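Long-range contact in transcriptional regulator, TetR family (Vibrio parahaemolyticus, PDB 3HE0), which probably binds regulatory DNA through a helix-turn-helix domain and controls transcription, as other members of its family do: residues V66-V78 with T90-L103. Residues are numbered along the deposited sequence; the frame is centred on the assembly and turned at random.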
loop_
_atom_site.group_PDB
_atom_site.type_symbol
_atom_site.label_atom_id
_atom_site.label_comp_id
_atom_site.label_asym_id
_atom_site.label_seq_id
_atom_site.Cartn_x
_atom_site.Cartn_y
_atom_site.Cartn_z
ATOM N N VAL A 66 -15.611 -5.037 3.902
ATOM C CA VAL A 66 -14.653 -3.906 3.888
ATOM C C VAL A 66 -14.530 -3.264 2.470
ATOM O O VAL A 66 -14.661 -2.055 2.290
ATOM C CB VAL A 66 -13.283 -4.347 4.408
ATOM C CG1 VAL A 66 -12.195 -3.315 4.006
ATOM C CG2 VAL A 66 -13.343 -4.550 5.940
ATOM N N ALA A 67 -14.378 -4.092 1.464
ATOM C CA ALA A 67 -14.385 -3.618 0.069
ATOM C C ALA A 67 -15.674 -2.825 -0.257
ATOM O O ALA A 67 -15.646 -1.783 -0.931
ATOM C CB ALA A 67 -14.207 -4.794 -0.899
ATOM N N LYS A 68 -16.804 -3.280 0.251
ATOM C CA LYS A 68 -18.057 -2.601 -0.093
ATOM C C LYS A 68 -18.103 -1.223 0.552
ATOM O O LYS A 68 -18.568 -0.244 -0.036
ATOM C CB LYS A 68 -19.261 -3.453 0.325
ATOM C CG LYS A 68 -20.663 -2.803 0.061
ATOM C CD LYS A 68 -20.770 -2.118 -1.350
ATOM C CE LYS A 68 -22.078 -2.467 -2.105
ATOM N NZ LYS A 68 -23.327 -2.257 -1.264
ATOM N N ARG A 69 -17.614 -1.137 1.775
ATOM C CA ARG A 69 -17.635 0.121 2.486
ATOM C C ARG A 69 -16.660 1.124 1.857
ATOM O O ARG A 69 -16.998 2.291 1.663
ATOM C CB ARG A 69 -17.302 -0.127 3.956
ATOM C CG ARG A 69 -18.382 -0.964 4.689
ATOM C CD ARG A 69 -18.630 -0.416 6.025
ATOM N NE ARG A 69 -17.685 -0.931 6.997
ATOM C CZ ARG A 69 -17.087 -0.220 7.949
ATOM N NH1 ARG A 69 -16.275 -0.848 8.783
ATOM N NH2 ARG A 69 -17.249 1.103 8.061
ATOM N N ILE A 70 -15.467 0.640 1.518
ATOM C CA ILE A 70 -14.479 1.466 0.841
ATOM C C ILE A 70 -15.109 2.013 -0.451
ATOM O O ILE A 70 -15.132 3.237 -0.650
ATOM C CB ILE A 70 -13.177 0.705 0.610
ATOM C CG1 ILE A 70 -12.504 0.471 1.959
ATOM C CG2 ILE A 70 -12.221 1.509 -0.311
ATOM C CD1 ILE A 70 -11.373 -0.553 1.912
ATOM N N ALA A 71 -15.728 1.141 -1.243
ATOM C CA ALA A 71 -16.342 1.566 -2.516
ATOM C C ALA A 71 -17.377 2.660 -2.329
ATOM O O ALA A 71 -17.385 3.651 -3.085
ATOM C CB ALA A 71 -16.931 0.383 -3.282
ATOM N N SER A 72 -18.240 2.531 -1.318
ATOM C CA SER A 72 -19.178 3.609 -1.062
ATOM C C SER A 72 -18.507 4.843 -0.443
ATOM O O SER A 72 -18.941 5.962 -0.712
ATOM C CB SER A 72 -20.394 3.158 -0.238
ATOM O OG SER A 72 -20.058 2.062 0.577
ATOM N N ALA A 73 -17.474 4.678 0.378
ATOM C CA ALA A 73 -16.785 5.857 0.873
ATOM C C ALA A 73 -16.110 6.614 -0.343
ATOM O O ALA A 73 -16.309 7.817 -0.563
ATOM C CB ALA A 73 -15.783 5.460 1.913
ATOM N N VAL A 74 -15.377 5.868 -1.157
ATOM C CA VAL A 74 -14.698 6.427 -2.308
ATOM C C VAL A 74 -15.668 7.169 -3.226
ATOM O O VAL A 74 -15.342 8.206 -3.776
ATOM C CB VAL A 74 -14.006 5.344 -3.116
ATOM C CG1 VAL A 74 -13.499 5.927 -4.458
ATOM C CG2 VAL A 74 -12.866 4.748 -2.301
ATOM N N GLN A 75 -16.868 6.640 -3.378
ATOM C CA GLN A 75 -17.809 7.206 -4.333
ATOM C C GLN A 75 -18.823 8.174 -3.731
ATOM O O GLN A 75 -19.714 8.638 -4.439
ATOM C CB GLN A 75 -18.450 6.062 -5.114
ATOM C CG GLN A 75 -17.364 5.338 -5.969
ATOM C CD GLN A 75 -17.792 3.960 -6.467
ATOM O OE1 GLN A 75 -17.769 3.676 -7.672
ATOM N NE2 GLN A 75 -18.192 3.108 -5.542
ATOM N N ALA A 76 -18.651 8.532 -2.455
ATOM C CA ALA A 76 -19.635 9.344 -1.751
ATOM C C ALA A 76 -19.667 10.747 -2.340
ATOM O O ALA A 76 -18.626 11.354 -2.572
ATOM C CB ALA A 76 -19.330 9.387 -0.238
ATOM N N GLY A 77 -20.865 11.235 -2.618
ATOM C CA GLY A 77 -21.047 12.552 -3.180
ATOM C C GLY A 77 -20.785 12.665 -4.663
ATOM O O GLY A 77 -20.876 13.751 -5.220
ATOM N N VAL A 78 -20.431 11.573 -5.328
ATOM C CA VAL A 78 -20.215 11.661 -6.766
ATOM C C VAL A 78 -21.554 11.548 -7.472
ATOM O O VAL A 78 -22.343 10.675 -7.149
ATOM C CB VAL A 78 -19.305 10.547 -7.274
ATOM C CG1 VAL A 78 -19.148 10.637 -8.775
ATOM C CG2 VAL A 78 -17.972 10.626 -6.582
ATOM N N THR A 90 -13.463 14.757 -6.270
ATOM C CA THR A 90 -14.265 14.311 -5.153
ATOM C C THR A 90 -13.746 12.972 -4.618
ATOM O O THR A 90 -13.481 12.822 -3.428
ATOM C CB THR A 90 -15.777 14.186 -5.535
ATOM O OG1 THR A 90 -16.238 15.431 -6.060
ATOM C CG2 THR A 90 -16.634 13.829 -4.336
HETATM N N MSE A 91 -13.606 12.003 -5.512
HETATM C CA MSE A 91 -13.168 10.672 -5.136
HETATM C C MSE A 91 -11.750 10.722 -4.578
HETATM O O MSE A 91 -11.446 10.037 -3.607
HETATM C CB MSE A 91 -13.220 9.727 -6.338
HETATM C CG MSE A 91 -14.634 9.396 -6.755
HETATM SE SE MSE A 91 -14.663 8.332 -8.382
HETATM C CE MSE A 91 -16.591 8.048 -8.496
ATOM N N TRP A 92 -10.896 11.540 -5.183
ATOM C CA TRP A 92 -9.501 11.653 -4.735
ATOM C C TRP A 92 -9.508 12.097 -3.278
ATOM O O TRP A 92 -8.803 11.543 -2.455
ATOM C CB TRP A 92 -8.747 12.659 -5.614
ATOM C CG TRP A 92 -7.275 12.596 -5.531
ATOM C CD1 TRP A 92 -6.409 12.086 -6.471
ATOM C CD2 TRP A 92 -6.459 13.078 -4.462
ATOM N NE1 TRP A 92 -5.111 12.222 -6.039
ATOM C CE2 TRP A 92 -5.123 12.835 -4.811
ATOM C CE3 TRP A 92 -6.732 13.713 -3.249
ATOM C CZ2 TRP A 92 -4.076 13.170 -3.977
ATOM C CZ3 TRP A 92 -5.683 14.053 -2.436
ATOM C CH2 TRP A 92 -4.373 13.781 -2.803
ATOM N N LEU A 93 -10.330 13.091 -2.962
ATOM C CA LEU A 93 -10.419 13.635 -1.597
ATOM C C LEU A 93 -11.122 12.680 -0.638
ATOM O O LEU A 93 -10.767 12.592 0.536
ATOM C CB LEU A 93 -11.127 14.993 -1.586
ATOM C CG LEU A 93 -10.264 16.165 -2.059
ATOM C CD1 LEU A 93 -11.096 17.454 -2.136
ATOM C CD2 LEU A 93 -9.054 16.376 -1.144
ATOM N N ASN A 94 -12.115 11.951 -1.122
ATOM C CA ASN A 94 -12.677 10.870 -0.300
ATOM C C ASN A 94 -11.577 9.856 0.055
ATOM O O ASN A 94 -11.525 9.329 1.173
ATOM C CB ASN A 94 -13.835 10.145 -1.019
ATOM C CG ASN A 94 -15.089 11.008 -1.162
ATOM O OD1 ASN A 94 -15.287 11.937 -0.408
ATOM N ND2 ASN A 94 -15.944 10.686 -2.145
ATOM N N ILE A 95 -10.709 9.548 -0.900
ATOM C CA ILE A 95 -9.658 8.572 -0.616
ATOM C C ILE A 95 -8.747 9.152 0.459
ATOM O O ILE A 95 -8.382 8.457 1.382
ATOM C CB ILE A 95 -8.847 8.143 -1.875
ATOM C CG1 ILE A 95 -9.703 7.287 -2.802
ATOM C CG2 ILE A 95 -7.563 7.338 -1.475
ATOM C CD1 ILE A 95 -9.132 7.191 -4.251
ATOM N N TRP A 96 -8.404 10.428 0.338
ATOM C CA TRP A 96 -7.502 11.075 1.277
ATOM C C TRP A 96 -8.069 11.008 2.690
ATOM O O TRP A 96 -7.357 10.746 3.652
ATOM C CB TRP A 96 -7.318 12.540 0.866
ATOM C CG TRP A 96 -6.429 13.341 1.718
ATOM C CD1 TRP A 96 -6.789 14.152 2.722
ATOM C CD2 TRP A 96 -5.016 13.437 1.608
ATOM N NE1 TRP A 96 -5.684 14.748 3.278
ATOM C CE2 TRP A 96 -4.579 14.328 2.597
ATOM C CE3 TRP A 96 -4.080 12.866 0.755
ATOM C CZ2 TRP A 96 -3.249 14.639 2.784
ATOM C CZ3 TRP A 96 -2.755 13.174 0.936
ATOM C CH2 TRP A 96 -2.346 14.064 1.939
ATOM N N ASN A 97 -9.364 11.260 2.794
ATOM C CA ASN A 97 -10.036 11.231 4.077
ATOM C C ASN A 97 -10.298 9.853 4.648
ATOM O O ASN A 97 -10.666 9.753 5.774
ATOM C CB ASN A 97 -11.317 12.075 4.030
ATOM C CG ASN A 97 -11.008 13.552 3.891
ATOM O OD1 ASN A 97 -11.502 14.228 2.992
ATOM N ND2 ASN A 97 -10.126 14.043 4.746
ATOM N N LEU A 98 -10.073 8.788 3.905
ATOM C CA LEU A 98 -10.136 7.459 4.501
ATOM C C LEU A 98 -8.886 7.132 5.315
ATOM O O LEU A 98 -8.907 6.164 6.083
ATOM C CB LEU A 98 -10.296 6.387 3.434
ATOM C CG LEU A 98 -11.739 6.180 3.005
ATOM C CD1 LEU A 98 -11.783 5.308 1.783
ATOM C CD2 LEU A 98 -12.496 5.538 4.142
ATOM N N ALA A 99 -7.800 7.882 5.121
ATOM C CA ALA A 99 -6.537 7.507 5.731
ATOM C C ALA A 99 -6.690 7.534 7.247
ATOM O O ALA A 99 -7.307 8.448 7.794
ATOM C CB ALA A 99 -5.405 8.443 5.292
ATOM N N GLY A 100 -6.122 6.532 7.907
ATOM C CA GLY A 100 -6.225 6.379 9.357
ATOM C C GLY A 100 -7.509 5.716 9.845
ATOM O O GLY A 100 -7.768 5.683 11.043
ATOM N N SER A 101 -8.320 5.207 8.930
ATOM C CA SER A 101 -9.561 4.524 9.270
ATOM C C SER A 101 -9.323 3.025 9.474
ATOM O O SER A 101 -8.292 2.481 9.049
ATOM C CB SER A 101 -10.583 4.694 8.136
ATOM O OG SER A 101 -10.267 3.860 7.014
ATOM N N ASN A 102 -10.303 2.362 10.104
ATOM C CA ASN A 102 -10.348 0.900 10.149
ATOM C C ASN A 102 -10.336 0.244 8.755
ATOM O O ASN A 102 -9.727 -0.806 8.586
ATOM C CB ASN A 102 -11.618 0.409 10.880
ATOM C CG ASN A 102 -11.476 0.401 12.398
ATOM O OD1 ASN A 102 -10.682 1.153 12.974
ATOM N ND2 ASN A 102 -12.250 -0.458 13.050
ATOM N N LEU A 103 -11.062 0.829 7.792
ATOM C CA LEU A 103 -11.176 0.259 6.454
ATOM C C LEU A 103 -9.778 0.134 5.855
ATOM O O LEU A 103 -9.367 -0.926 5.382
ATOM C CB LEU A 103 -12.077 1.122 5.558
ATOM C CG LEU A 103 -13.562 1.133 5.935
ATOM C CD1 LEU A 103 -14.350 2.018 4.980
ATOM C CD2 LEU A 103 -14.150 -0.281 5.978
#
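Asn94 fastens the C-terminal end of helix 55-74, the long helix that in TetR-family repressors links the DNA-binding domain to the ligand-binding domain, to helix 84-97. Val74 O, at the helix end, has no i+4 N-H partner within the helix, and Ala76 O belongs to the turn that follows; one primary amide nitrogen, with two hydrogens, serves both. Asn94 ND2 lies 3.0 Å from Val74 O, in a nearly straight bond (173°) that arrives from above the carbonyl plane, and 2.8 Å from Ala76 O, met on a lone pair. Both oxygens lie close to the amide plane, which fixes the rotation of the amide. Gly77 takes the third position of the type II turn from Gln75 to Val78, where phi is positive (79°) and glycine is at ease.

Beside these two hydrogen bonds, selenomethionine Met91 is extended beyond CG, so that its CE reaches Val78 CG2 at 3.5 Å, a tight contact. The two side chains cross at about a right angle. Val74 CG2 lies alongside Ile95 CG1 at 4.1 Å, while the small Ala73 lets both methyls of Leu98 approach its CB.

At the other end, after the Leu98-Ser101 turn, Leu103 packs its CB 3.7 Å from Ile70 CG1 and sets CD2 over the centre of one face of the Arg69 guanidinium, 3.5 Å from CZ. That flat face, poor in hydrogen-bonding capacity, accepts the methyl, while NH1 at the edge forms a salt bridge with Glu21, in helix 13-27. The axes of segments 66-74 and 90-97 approach to 9.3 Å, with their directions 130° apart, consistent with the junction where, in TetR-family regulators, the helix leading from the DNA-binding domain meets the all-helical C-terminal domain.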